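Local coordinates for protein cytosolic phospholipase A2 delta (PDB 5IXC) that hydrolyses glycerophospholipids at the sn-2 position in a calcium-dependent manner, releasing a fatty acid, with a preference for linoleic acid, at residues L38-L43 / D70-V75; D48-L53 / K62-T67; S675-L680 / L731-L736; M339-G344 / E783-L788. All coordinates share one frame; numbering follows the deposited sequence.

In the fold
The four contacts fall into two distant pairs. Interactions 1 and 2 come first along the chain, in the N-terminal C2 domain, which binds membranes with calcium. Their centres are 14 Å apart, and they touch where L38 and P74 pack on P49. The hairpin of interaction 2 falls between the two segments of interaction 1. Interactions 3 and 4 lie in the catalytic PLA2c region, with centres 57 to 66 Å from those of interactions 1 and 2. Both segments of interaction 3 fall between those of interaction 4, and their centres are 13 Å apart. Interaction 3 joins two strands of the mixed sheet, interaction 4 two helices beside it. Y678 meets S341 and L342 between them.

Interaction 1 (L38-L43 / D70-V75); sequences LRWADL and DTSHPV
L38 and S72 pair through their backbones. L38 N donates to S72 O at 3.1 Å, and the bond is nearly straight at 166°. The side-chain hydroxyl of S72 takes the second polar contact. W40 NE1 approaches S72 OG at 2.9 Å, but the N-H is poorly aimed and the bond is weak. W40 has CG beside its backbone N (chi1 -70°), which brings the NE1 side of the indole round to the serine. A water joins the same loops, donating to R39 O at 2.8 Å and lying 3.0 Å from S72 OG. E46 is a further hydrogen-bond partner of this hydroxyl. Apolar contact is small: L38 CD1 meets P74 CG at 3.7 Å, and the two side chains cross obliquely. P49 and I96 extend this buried patch. These loops lie at the calcium-binding end of the C2 beta-sandwich; D42, in segment 38-43, is a predicted calcium ligand.

Interaction 2 (D48-L53 / K62-T67); sequences DPYVIL and KFKTKT. With BA (barium ion), chain E.
T65 OG1 is held by two bonds. It accepts from V51 N, with T65 OG1 2.7 Å from V51 N in an almost straight bond (172°), and T65 OG1 donates to K66 O at 3.2 Å from above the carbonyl plane. OG1 sits between the backbone N and the carbonyl carbon (chi1 54°), which turns it to V51. T65 N donates back to V51 O at 2.9 Å, so the hydroxyl takes a bond that a backbone carbonyl would accept in a regular antiparallel pair. L53 and F63 form a hydrogen-bonded pair with both bonds made. This is the edge beta hairpin of the C2 domain, built from strands 49-55 and 63-64. K64 reaches over one face of the Y50 ring, its chain bending at the last torsion. K64 NZ lies 3.8 Å from the centroid of the Y50 ring in a cation-pi contact, while Y50 OH bonds to D105. The D48 carboxylate binds a barium ion through D48 OD1 (2.9 Å), and also through OD2, together with S45 and E46. D48 OD2 also accepts from D70 N.

Interaction 3 (S675-L680 / L731-L736); sequences SFDYSL and LLHFPL
H733 turns the edge of its ring to S675. H733 ND1 and S675 OG are hydrogen-bonded at 3.0 Å, with the hydroxyl near the ring plane. The parallel pairing puts both residues on one face of the sheet. S675 OG and H733 CG each stand anti to their backbone N (H733 chi1 -176°), which brings hydroxyl and ring edge together. D677 CB lies 3.5 Å from H733 CE1, with carboxylate and ring planes 56° apart. NE2 of the histidine is bonded to P683 O. A leucine in place of H733 would probably leave both S675 OG and the P683 carbonyl without this partner. On the other face, F676 and F734 lie side by side and point the same way. Their planes are 48° apart and their centroids 5.2 Å, so the rings are oblique. Parallel ladder bonds set this register: S675 N to L732 O at 2.7 Å, F734 N to S675 O at 2.8 Å. Past the strands, D677 OD2 accepts from S679 N in an Asx turn. Strand 672-676 runs between strands 327-331 and 730-734. Helix 685-695 covers the H733 face through L687. H345 of helix 335-351 stacks on F676 on the opposite face.

Interaction 4 (M339-G344 / E783-L788); sequences MTSLYG and ERLLRL
L786 CD1 rests on the backbone of the facing helix. L786 CD1 lies 3.2 Å from G344 N and 3.5 Å from T340 O, two atoms already joined by their own helical bond. L786 CD1 also meets Y343 CB at 3.7 Å. CG stands anti to the backbone N (chi1 -175°), which sends the branch across the interface. The preceding residue, L785, crosses T340 at about a right angle, L785 CD2 lying 3.3 Å from T340 OG1. CD1 of the same leucine faces S341 CB. An alanine in place of L786 would probably uncover T340, Y343 and G344 and leave a gap between the helices. The axes of segments 339-344 and 783-788, on helices 335-351 and 779-794, cross at -41° and approach to 7.5 Å. G344 has no side chain where a CB would point at the other helix, consistent with the close approach. Helix 335-351 starts at G335, which with G334 binds substrate; the T340 side chain is about 12 Å from the bound inhibitor. Outside this shell, S341 OG bonds to S789 OG, which also bonds to L785 O. Y343 packs on I389 and A392 of helix 386-397, and T370 OG1 bonds to M339 O.

Interaction 1 (L38-L43 / D70-V75)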
loop_
_atom_site.group_PDB
_atom_site.type_symbol
_atom_site.label_atom_id
_atom_site.label_comp_id
_atom_site.label_asym_id
_atom_site.label_seq_id
_atom_site.Cartn_x
_atom_site.Cartn_y
_atom_site.Cartn_z
ATOM N N LEU A 38 7.792 -38.535 -12.960
ATOM C CA LEU A 38 8.541 -37.604 -12.132
ATOM C C LEU A 38 9.991 -37.587 -12.542
ATOM O O LEU A 38 10.606 -38.634 -12.735
ATOM C CB LEU A 38 8.459 -37.970 -10.655
ATOM C CG LEU A 38 7.078 -37.911 -10.013
ATOM C CD1 LEU A 38 7.227 -37.993 -8.509
ATOM C CD2 LEU A 38 6.347 -36.633 -10.386
ATOM N N ARG A 39 10.538 -36.386 -12.655
ATOM C CA ARG A 39 11.938 -36.239 -13.000
ATOM C C ARG A 39 12.812 -36.916 -11.969
ATOM O O ARG A 39 12.425 -37.105 -10.821
ATOM C CB ARG A 39 12.342 -34.766 -13.141
ATOM C CG ARG A 39 12.613 -34.044 -11.836
ATOM C CD ARG A 39 12.717 -32.545 -12.058
ATOM N NE ARG A 39 11.477 -31.996 -12.613
ATOM C CZ ARG A 39 11.308 -30.738 -13.015
ATOM N NH1 ARG A 39 12.296 -29.849 -12.932
ATOM N NH2 ARG A 39 10.136 -30.369 -13.510
ATOM N N TRP A 40 14.002 -37.281 -12.414
ATOM C CA TRP A 40 15.020 -37.842 -11.547
ATOM C C TRP A 40 15.815 -36.701 -10.939
ATOM O O TRP A 40 15.791 -35.573 -11.438
ATOM C CB TRP A 40 15.939 -38.760 -12.353
ATOM C CG TRP A 40 15.263 -40.023 -12.793
ATOM C CD1 TRP A 40 13.954 -40.177 -13.138
ATOM C CD2 TRP A 40 15.862 -41.313 -12.924
ATOM N NE1 TRP A 40 13.694 -41.484 -13.468
ATOM C CE2 TRP A 40 14.849 -42.203 -13.352
ATOM C CE3 TRP A 40 17.155 -41.810 -12.707
ATOM C CZ2 TRP A 40 15.089 -43.553 -13.584
ATOM C CZ3 TRP A 40 17.394 -43.158 -12.938
ATOM C CH2 TRP A 40 16.364 -44.014 -13.372
ATOM N N ALA A 41 16.494 -36.995 -9.838
ATOM C CA ALA A 41 17.481 -36.077 -9.299
ATOM C C ALA A 41 18.739 -36.295 -10.108
ATOM O O ALA A 41 18.799 -37.204 -10.940
ATOM C CB ALA A 41 17.740 -36.359 -7.837
ATOM N N ASP A 42 19.748 -35.473 -9.871
ATOM C CA ASP A 42 20.983 -35.590 -10.632
ATOM C C ASP A 42 21.713 -36.883 -10.245
ATOM O O ASP A 42 21.322 -37.573 -9.298
ATOM C CB ASP A 42 21.873 -34.363 -10.415
ATOM C CG ASP A 42 22.744 -34.042 -11.630
ATOM O OD1 ASP A 42 23.500 -33.051 -11.569
ATOM O OD2 ASP A 42 22.682 -34.769 -12.647
ATOM N N LEU A 43 22.737 -37.219 -11.024
ATOM C CA LEU A 43 23.593 -38.392 -10.771
ATOM C C LEU A 43 22.820 -39.722 -10.813
ATOM O O LEU A 43 23.075 -40.641 -10.025
ATOM C CB LEU A 43 24.334 -38.225 -9.444
ATOM C CG LEU A 43 25.121 -36.906 -9.322
ATOM C CD1 LEU A 43 25.255 -36.484 -7.866
ATOM C CD2 LEU A 43 26.490 -37.009 -9.976
ATOM N N ASP A 70 12.727 -44.250 -4.764
ATOM C CA ASP A 70 13.125 -44.648 -6.123
ATOM C C ASP A 70 11.945 -44.974 -7.037
ATOM O O ASP A 70 11.826 -46.102 -7.513
ATOM C CB ASP A 70 14.109 -45.821 -6.077
ATOM C CG ASP A 70 15.476 -45.412 -5.561
ATOM O OD1 ASP A 70 15.566 -44.892 -4.432
ATOM O OD2 ASP A 70 16.468 -45.609 -6.278
ATOM N N THR A 71 11.081 -43.983 -7.258
ATOM C CA THR A 71 9.918 -44.113 -8.161
ATOM C C THR A 71 9.685 -42.873 -8.995
ATOM O O THR A 71 9.686 -41.761 -8.467
ATOM C CB THR A 71 8.587 -44.288 -7.403
ATOM O OG1 THR A 71 8.833 -44.683 -6.052
ATOM C CG2 THR A 71 7.704 -45.307 -8.097
ATOM N N SER A 72 9.449 -43.078 -10.288
ATOM C CA SER A 72 8.926 -42.016 -11.172
ATOM C C SER A 72 7.408 -42.102 -11.321
ATOM O O SER A 72 6.790 -41.247 -11.950
ATOM C CB SER A 72 9.579 -42.070 -12.554
ATOM O OG SER A 72 10.967 -41.796 -12.467
ATOM N N HIS A 73 6.830 -43.143 -10.734
ATOM C CA HIS A 73 5.389 -43.395 -10.757
ATOM C C HIS A 73 4.939 -43.809 -9.354
ATOM O O HIS A 73 4.563 -44.967 -9.135
ATOM C CB HIS A 73 5.059 -44.500 -11.779
ATOM C CG HIS A 73 3.601 -44.638 -12.103
ATOM N ND1 HIS A 73 2.625 -44.743 -11.140
ATOM C CD2 HIS A 73 2.958 -44.714 -13.294
ATOM C CE1 HIS A 73 1.444 -44.857 -11.722
ATOM N NE2 HIS A 73 1.619 -44.848 -13.029
ATOM N N PRO A 74 4.967 -42.867 -8.397
ATOM C CA PRO A 74 4.539 -43.169 -7.030
ATOM C C PRO A 74 3.032 -43.323 -6.890
ATOM O O PRO A 74 2.283 -42.554 -7.492
ATOM C CB PRO A 74 5.003 -41.951 -6.223
ATOM C CG PRO A 74 5.418 -40.917 -7.207
ATOM C CD PRO A 74 5.295 -41.450 -8.583
ATOM N N VAL A 75 2.607 -44.310 -6.100
ATOM C CA VAL A 75 1.185 -44.513 -5.769
ATOM C C VAL A 75 0.983 -44.424 -4.263
ATOM O O VAL A 75 1.286 -45.357 -3.527
ATOM C CB VAL A 75 0.637 -45.868 -6.241
ATOM C CG1 VAL A 75 -0.827 -46.011 -5.849
ATOM C CG2 VAL A 75 0.794 -45.999 -7.746
HETATM O O HOH W 1 11.999 -39.829 -10.463
#

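Interaction 2 (D48-L53 / K62-T67)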
loop_
_atom_site.group_PDB
_atom_site.type_symbol
_atom_site.label_atom_id
_atom_site.label_comp_id
_atom_site.label_asym_id
_atom_site.label_seq_id
_atom_site.Cartn_x
_atom_site.Cartn_y
_atom_site.Cartn_z
ATOM N N ASP A 48 12.640 -39.758 -4.664
ATOM C CA ASP A 48 12.006 -40.316 -3.462
ATOM C C ASP A 48 10.864 -39.406 -3.033
ATOM O O ASP A 48 10.990 -38.650 -2.069
ATOM C CB ASP A 48 13.012 -40.409 -2.339
ATOM C CG ASP A 48 14.267 -41.077 -2.771
ATOM O OD1 ASP A 48 15.334 -40.440 -2.650
ATOM O OD2 ASP A 48 14.195 -42.224 -3.270
ATOM N N PRO A 49 9.738 -39.479 -3.749
ATOM C CA PRO A 49 8.797 -38.372 -3.706
ATOM C C PRO A 49 7.761 -38.420 -2.597
ATOM O O PRO A 49 7.387 -39.489 -2.110
ATOM C CB PRO A 49 8.092 -38.471 -5.057
ATOM C CG PRO A 49 8.147 -39.918 -5.384
ATOM C CD PRO A 49 9.276 -40.551 -4.633
ATOM N N TYR A 50 7.292 -37.234 -2.234
ATOM C CA TYR A 50 6.081 -37.097 -1.450
ATOM C C TYR A 50 5.355 -35.839 -1.854
ATOM O O TYR A 50 5.926 -34.947 -2.474
ATOM C CB TYR A 50 6.383 -37.048 0.040
ATOM C CG TYR A 50 7.257 -35.899 0.454
ATOM C CD1 TYR A 50 6.713 -34.674 0.790
ATOM C CD2 TYR A 50 8.638 -36.042 0.518
ATOM C CE1 TYR A 50 7.523 -33.618 1.175
ATOM C CE2 TYR A 50 9.456 -34.997 0.912
ATOM C CZ TYR A 50 8.896 -33.792 1.240
ATOM O OH TYR A 50 9.715 -32.759 1.622
ATOM N N VAL A 51 4.089 -35.785 -1.471
ATOM C CA VAL A 51 3.220 -34.655 -1.768
ATOM C C VAL A 51 3.001 -33.812 -0.521
ATOM O O VAL A 51 2.907 -34.343 0.575
ATOM C CB VAL A 51 1.865 -35.128 -2.323
ATOM C CG1 VAL A 51 0.935 -33.954 -2.607
ATOM C CG2 VAL A 51 2.088 -35.924 -3.594
ATOM N N ILE A 52 2.938 -32.496 -0.720
ATOM C CA ILE A 52 2.546 -31.552 0.321
ATOM C C ILE A 52 1.276 -30.840 -0.103
ATOM O O ILE A 52 1.163 -30.393 -1.234
ATOM C CB ILE A 52 3.665 -30.533 0.624
ATOM C CG1 ILE A 52 4.641 -31.141 1.625
ATOM C CG2 ILE A 52 3.095 -29.242 1.195
ATOM C CD1 ILE A 52 5.855 -30.289 1.888
ATOM N N LEU A 53 0.326 -30.746 0.815
ATOM C CA LEU A 53 -0.907 -29.997 0.598
ATOM C C LEU A 53 -0.959 -28.795 1.519
ATOM O O LEU A 53 -0.708 -28.911 2.715
ATOM C CB LEU A 53 -2.133 -30.854 0.874
ATOM C CG LEU A 53 -2.312 -32.169 0.120
ATOM C CD1 LEU A 53 -3.589 -32.843 0.605
ATOM C CD2 LEU A 53 -2.377 -31.963 -1.384
ATOM N N LYS A 62 -0.041 -27.823 7.177
ATOM C CA LYS A 62 0.427 -28.664 6.083
ATOM C C LYS A 62 0.036 -30.101 6.289
ATOM O O LYS A 62 0.021 -30.598 7.413
ATOM C CB LYS A 62 1.943 -28.650 6.000
ATOM C CG LYS A 62 2.555 -27.351 5.534
ATOM C CD LYS A 62 4.064 -27.501 5.512
ATOM C CE LYS A 62 4.750 -26.298 4.895
ATOM N NZ LYS A 62 6.146 -26.637 4.497
ATOM N N PHE A 63 -0.270 -30.760 5.184
ATOM C CA PHE A 63 -0.376 -32.199 5.142
ATOM C C PHE A 63 0.746 -32.673 4.238
ATOM O O PHE A 63 1.160 -32.025 3.316
ATOM C CB PHE A 63 -1.719 -32.657 4.578
ATOM C CG PHE A 63 -2.895 -32.367 5.473
ATOM C CD1 PHE A 63 -3.122 -33.125 6.621
ATOM C CD2 PHE A 63 -3.801 -31.359 5.153
ATOM C CE1 PHE A 63 -4.217 -32.871 7.436
ATOM C CE2 PHE A 63 -4.899 -31.107 5.966
ATOM C CZ PHE A 63 -5.107 -31.862 7.107
ATOM N N LYS A 64 1.236 -33.896 4.447
ATOM C CA LYS A 64 2.374 -34.495 3.786
ATOM C C LYS A 64 2.008 -35.957 3.642
ATOM O O LYS A 64 1.565 -36.591 4.580
ATOM C CB LYS A 64 3.598 -34.335 4.663
ATOM C CG LYS A 64 4.864 -34.957 4.144
ATOM C CD LYS A 64 5.941 -34.883 5.208
ATOM C CE LYS A 64 7.310 -35.227 4.651
ATOM N NZ LYS A 64 7.344 -36.619 4.105
ATOM N N THR A 65 2.182 -36.497 2.446
ATOM C CA THR A 65 2.032 -37.921 2.228
ATOM C C THR A 65 3.238 -38.662 2.780
ATOM O O THR A 65 4.255 -38.068 3.148
ATOM C CB THR A 65 1.948 -38.247 0.741
ATOM O OG1 THR A 65 3.085 -37.689 0.079
ATOM C CG2 THR A 65 0.664 -37.696 0.144
ATOM N N LYS A 66 3.105 -39.976 2.836
ATOM C CA LYS A 66 4.242 -40.827 3.098
ATOM C C LYS A 66 5.217 -40.581 1.950
ATOM O O LYS A 66 4.825 -40.233 0.833
ATOM C CB LYS A 66 3.832 -42.305 3.182
ATOM C CG LYS A 66 2.930 -42.640 4.372
ATOM C CD LYS A 66 2.312 -44.038 4.298
ATOM C CE LYS A 66 1.424 -44.226 3.066
ATOM N NZ LYS A 66 0.268 -45.146 3.291
ATOM N N THR A 67 6.493 -40.736 2.238
ATOM C CA THR A 67 7.515 -40.558 1.221
ATOM C C THR A 67 7.863 -41.926 0.637
ATOM O O THR A 67 8.122 -42.861 1.366
ATOM C CB THR A 67 8.751 -39.816 1.761
ATOM O OG1 THR A 67 9.839 -39.976 0.846
ATOM C CG2 THR A 67 9.168 -40.343 3.117
HETATM BA BA BA E . 16.911 -41.745 -4.755
#

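Interaction 3 (S675-L680 / L731-L736)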
loop_
_atom_site.group_PDB
_atom_site.type_symbol
_atom_site.label_atom_id
_atom_site.label_comp_id
_atom_site.label_asym_id
_atom_site.label_seq_id
_atom_site.Cartn_x
_atom_site.Cartn_y
_atom_site.Cartn_z
ATOM N N SER A 675 -5.582 18.803 -12.845
ATOM C CA SER A 675 -4.604 17.748 -13.061
ATOM C C SER A 675 -3.250 18.336 -13.454
ATOM O O SER A 675 -3.086 18.848 -14.556
ATOM C CB SER A 675 -5.109 16.792 -14.145
ATOM O OG SER A 675 -4.160 15.775 -14.450
ATOM N N PHE A 676 -2.289 18.256 -12.544
ATOM C CA PHE A 676 -0.941 18.728 -12.818
ATOM C C PHE A 676 -0.062 17.568 -13.205
ATOM O O PHE A 676 0.005 16.561 -12.500
ATOM C CB PHE A 676 -0.336 19.418 -11.597
ATOM C CG PHE A 676 -1.124 20.605 -11.110
ATOM C CD1 PHE A 676 -1.540 21.598 -11.992
ATOM C CD2 PHE A 676 -1.435 20.736 -9.770
ATOM C CE1 PHE A 676 -2.267 22.683 -11.544
ATOM C CE2 PHE A 676 -2.168 21.813 -9.318
ATOM C CZ PHE A 676 -2.580 22.790 -10.205
ATOM N N ASP A 677 0.653 17.728 -14.306
ATOM C CA ASP A 677 1.448 16.635 -14.856
ATOM C C ASP A 677 2.902 17.051 -15.005
ATOM O O ASP A 677 3.197 18.067 -15.612
ATOM C CB ASP A 677 0.885 16.229 -16.211
ATOM C CG ASP A 677 1.410 14.897 -16.683
ATOM O OD1 ASP A 677 0.731 13.888 -16.422
ATOM O OD2 ASP A 677 2.499 14.855 -17.297
ATOM N N TYR A 678 3.806 16.240 -14.480
ATOM C CA TYR A 678 5.229 16.615 -14.429
ATOM C C TYR A 678 6.130 15.750 -15.301
ATOM O O TYR A 678 7.343 15.784 -15.173
ATOM C CB TYR A 678 5.716 16.661 -12.982
ATOM C CG TYR A 678 4.836 17.538 -12.129
ATOM C CD1 TYR A 678 4.736 18.881 -12.383
ATOM C CD2 TYR A 678 4.075 17.009 -11.081
ATOM C CE1 TYR A 678 3.921 19.690 -11.632
ATOM C CE2 TYR A 678 3.264 17.826 -10.309
ATOM C CZ TYR A 678 3.189 19.167 -10.604
ATOM O OH TYR A 678 2.379 19.995 -9.868
ATOM N N SER A 679 5.527 15.014 -16.222
ATOM C CA SER A 679 6.277 14.255 -17.217
ATOM C C SER A 679 7.013 15.159 -18.219
ATOM O O SER A 679 6.537 16.225 -18.561
ATOM C CB SER A 679 5.321 13.341 -17.964
ATOM O OG SER A 679 6.008 12.604 -18.937
ATOM N N LEU A 680 8.176 14.716 -18.688
ATOM C CA LEU A 680 8.973 15.461 -19.690
ATOM C C LEU A 680 8.767 14.943 -21.116
ATOM O O LEU A 680 9.038 15.640 -22.089
ATOM C CB LEU A 680 10.461 15.424 -19.330
ATOM C CG LEU A 680 10.836 16.231 -18.083
ATOM C CD1 LEU A 680 12.286 16.021 -17.671
ATOM C CD2 LEU A 680 10.548 17.714 -18.272
ATOM N N LEU A 731 -12.352 18.451 -16.081
ATOM C CA LEU A 731 -10.929 18.186 -16.016
ATOM C C LEU A 731 -10.097 19.255 -16.710
ATOM O O LEU A 731 -10.171 19.437 -17.932
ATOM C CB LEU A 731 -10.651 16.825 -16.628
ATOM C CG LEU A 731 -9.682 15.979 -15.818
ATOM C CD1 LEU A 731 -9.800 14.541 -16.255
ATOM C CD2 LEU A 731 -8.250 16.468 -15.978
ATOM N N LEU A 732 -9.322 19.964 -15.901
ATOM C CA LEU A 732 -8.342 20.922 -16.385
ATOM C C LEU A 732 -6.977 20.305 -16.188
ATOM O O LEU A 732 -6.617 19.958 -15.062
ATOM C CB LEU A 732 -8.448 22.253 -15.625
ATOM C CG LEU A 732 -9.094 23.450 -16.337
ATOM C CD1 LEU A 732 -10.256 23.090 -17.251
ATOM C CD2 LEU A 732 -9.546 24.452 -15.290
ATOM N N HIS A 733 -6.235 20.179 -17.282
ATOM C CA HIS A 733 -4.956 19.480 -17.283
ATOM C C HIS A 733 -3.814 20.417 -17.642
ATOM O O HIS A 733 -3.897 21.165 -18.615
ATOM C CB HIS A 733 -5.001 18.331 -18.281
ATOM C CG HIS A 733 -3.773 17.475 -18.292
ATOM N ND1 HIS A 733 -3.455 16.616 -17.259
ATOM C CD2 HIS A 733 -2.803 17.319 -19.223
ATOM C CE1 HIS A 733 -2.332 15.983 -17.549
ATOM N NE2 HIS A 733 -1.915 16.393 -18.734
ATOM N N PHE A 734 -2.734 20.332 -16.870
ATOM C CA PHE A 734 -1.605 21.238 -17.018
ATOM C C PHE A 734 -0.314 20.502 -17.317
ATOM O O PHE A 734 0.406 20.129 -16.406
ATOM C CB PHE A 734 -1.441 22.046 -15.748
ATOM C CG PHE A 734 -2.640 22.874 -15.409
ATOM C CD1 PHE A 734 -2.725 24.196 -15.836
ATOM C CD2 PHE A 734 -3.680 22.343 -14.666
ATOM C CE1 PHE A 734 -3.823 24.970 -15.521
ATOM C CE2 PHE A 734 -4.782 23.113 -14.348
ATOM C CZ PHE A 734 -4.851 24.430 -14.774
ATOM N N PRO A 735 -0.003 20.311 -18.604
ATOM C CA PRO A 735 1.259 19.685 -18.954
ATOM C C PRO A 735 2.435 20.534 -18.537
ATOM O O PRO A 735 2.305 21.736 -18.424
ATOM C CB PRO A 735 1.221 19.594 -20.478
ATOM C CG PRO A 735 -0.080 20.131 -20.922
ATOM C CD PRO A 735 -0.761 20.778 -19.774
ATOM N N LEU A 736 3.573 19.894 -18.320
ATOM C CA LEU A 736 4.813 20.599 -18.028
ATOM C C LEU A 736 5.466 21.043 -19.331
ATOM O O LEU A 736 6.330 20.365 -19.875
ATOM C CB LEU A 736 5.759 19.706 -17.231
ATOM C CG LEU A 736 7.117 20.303 -16.857
ATOM C CD1 LEU A 736 6.952 21.637 -16.143
ATOM C CD2 LEU A 736 7.884 19.321 -15.987
HETATM O O HOH W 2 4.018 16.866 -18.444
#

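Interaction 4 (M339-G344 / E783-L788)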
loop_
_atom_site.group_PDB
_atom_site.type_symbol
_atom_site.label_atom_id
_atom_site.label_comp_id
_atom_site.label_asym_id
_atom_site.label_seq_id
_atom_site.Cartn_x
_atom_site.Cartn_y
_atom_site.Cartn_z
ATOM N N MET A 339 8.384 18.100 -7.380
ATOM C CA MET A 339 8.366 18.830 -6.112
ATOM C C MET A 339 8.369 20.319 -6.354
ATOM O O MET A 339 7.536 21.035 -5.817
ATOM C CB MET A 339 9.575 18.483 -5.237
ATOM C CG MET A 339 9.613 19.231 -3.897
ATOM S SD MET A 339 11.018 18.777 -2.852
ATOM C CE MET A 339 12.391 19.351 -3.838
ATOM N N THR A 340 9.309 20.775 -7.173
ATOM C CA THR A 340 9.499 22.211 -7.343
ATOM C C THR A 340 8.362 22.741 -8.217
ATOM O O THR A 340 7.756 23.744 -7.887
ATOM C CB THR A 340 10.910 22.644 -7.867
ATOM O OG1 THR A 340 10.879 22.939 -9.269
ATOM C CG2 THR A 340 11.981 21.617 -7.579
ATOM N N SER A 341 8.065 22.056 -9.315
ATOM C CA SER A 341 7.012 22.519 -10.221
ATOM C C SER A 341 5.671 22.651 -9.491
ATOM O O SER A 341 4.880 23.546 -9.782
ATOM C CB SER A 341 6.874 21.586 -11.421
ATOM O OG SER A 341 5.886 22.045 -12.330
ATOM N N LEU A 342 5.414 21.760 -8.547
ATOM C CA LEU A 342 4.155 21.787 -7.785
ATOM C C LEU A 342 4.074 22.989 -6.830
ATOM O O LEU A 342 3.012 23.582 -6.634
ATOM C CB LEU A 342 3.982 20.492 -7.005
ATOM C CG LEU A 342 2.783 20.396 -6.062
ATOM C CD1 LEU A 342 1.459 20.606 -6.772
ATOM C CD2 LEU A 342 2.806 19.025 -5.410
ATOM N N TYR A 343 5.202 23.323 -6.221
ATOM C CA TYR A 343 5.308 24.548 -5.438
ATOM C C TYR A 343 4.890 25.751 -6.304
ATOM O O TYR A 343 4.112 26.599 -5.876
ATOM C CB TYR A 343 6.737 24.734 -4.946
ATOM C CG TYR A 343 7.058 24.074 -3.621
ATOM C CD1 TYR A 343 6.393 24.438 -2.462
ATOM C CD2 TYR A 343 8.076 23.128 -3.520
ATOM C CE1 TYR A 343 6.703 23.860 -1.245
ATOM C CE2 TYR A 343 8.395 22.542 -2.310
ATOM C CZ TYR A 343 7.702 22.916 -1.172
ATOM O OH TYR A 343 8.017 22.334 0.038
ATOM N N GLY A 344 5.415 25.806 -7.523
ATOM C CA GLY A 344 5.048 26.844 -8.491
ATOM C C GLY A 344 3.559 26.859 -8.801
ATOM O O GLY A 344 2.959 27.912 -8.996
ATOM N N GLU A 783 14.595 28.203 -10.100
ATOM C CA GLU A 783 13.751 29.397 -10.325
ATOM C C GLU A 783 13.052 29.407 -11.680
ATOM O O GLU A 783 11.888 29.762 -11.777
ATOM C CB GLU A 783 14.560 30.695 -10.157
ATOM C CG GLU A 783 14.678 31.171 -8.712
ATOM C CD GLU A 783 13.332 31.440 -8.060
ATOM O OE1 GLU A 783 12.489 32.113 -8.702
ATOM O OE2 GLU A 783 13.110 30.973 -6.911
ATOM N N ARG A 784 13.766 29.026 -12.727
ATOM C CA ARG A 784 13.158 28.946 -14.053
ATOM C C ARG A 784 11.933 28.030 -14.005
ATOM O O ARG A 784 10.832 28.432 -14.361
ATOM C CB ARG A 784 14.164 28.449 -15.077
ATOM C CG ARG A 784 15.303 29.425 -15.335
ATOM C CD ARG A 784 16.379 28.818 -16.241
ATOM N NE ARG A 784 17.639 29.567 -16.203
ATOM C CZ ARG A 784 17.835 30.762 -16.764
ATOM N NH1 ARG A 784 16.856 31.381 -17.422
ATOM N NH2 ARG A 784 19.021 31.355 -16.663
ATOM N N LEU A 785 12.132 26.813 -13.513
ATOM C CA LEU A 785 11.058 25.816 -13.430
ATOM C C LEU A 785 9.905 26.274 -12.540
ATOM O O LEU A 785 8.739 26.156 -12.922
ATOM C CB LEU A 785 11.602 24.461 -12.937
ATOM C CG LEU A 785 10.618 23.288 -12.754
ATOM C CD1 LEU A 785 9.783 23.042 -13.999
ATOM C CD2 LEU A 785 11.363 22.021 -12.381
ATOM N N LEU A 786 10.222 26.781 -11.354
ATOM C CA LEU A 786 9.184 27.286 -10.455
ATOM C C LEU A 786 8.355 28.362 -11.138
ATOM O O LEU A 786 7.132 28.274 -11.193
ATOM C CB LEU A 786 9.779 27.866 -9.174
ATOM C CG LEU A 786 8.688 28.283 -8.175
ATOM C CD1 LEU A 786 8.357 27.135 -7.236
ATOM C CD2 LEU A 786 9.086 29.518 -7.390
ATOM N N ARG A 787 9.035 29.375 -11.660
ATOM C CA ARG A 787 8.360 30.514 -12.298
ATOM C C ARG A 787 7.565 30.111 -13.546
ATOM O O ARG A 787 6.481 30.656 -13.812
ATOM C CB ARG A 787 9.353 31.639 -12.629
ATOM C CG ARG A 787 9.797 32.444 -11.410
ATOM C CD ARG A 787 9.917 33.925 -11.749
ATOM N NE ARG A 787 10.289 34.769 -10.609
ATOM C CZ ARG A 787 11.537 35.001 -10.198
ATOM N NH1 ARG A 787 12.583 34.444 -10.813
ATOM N NH2 ARG A 787 11.742 35.793 -9.152
ATOM N N LEU A 788 8.102 29.163 -14.301
ATOM C CA LEU A 788 7.384 28.614 -15.443
ATOM C C LEU A 788 6.063 27.973 -14.998
ATOM O O LEU A 788 5.025 28.130 -15.643
ATOM C CB LEU A 788 8.244 27.585 -16.177
ATOM C CG LEU A 788 7.502 26.672 -17.166
ATOM C CD1 LEU A 788 6.815 27.487 -18.255
ATOM C CD2 LEU A 788 8.440 25.648 -17.787
#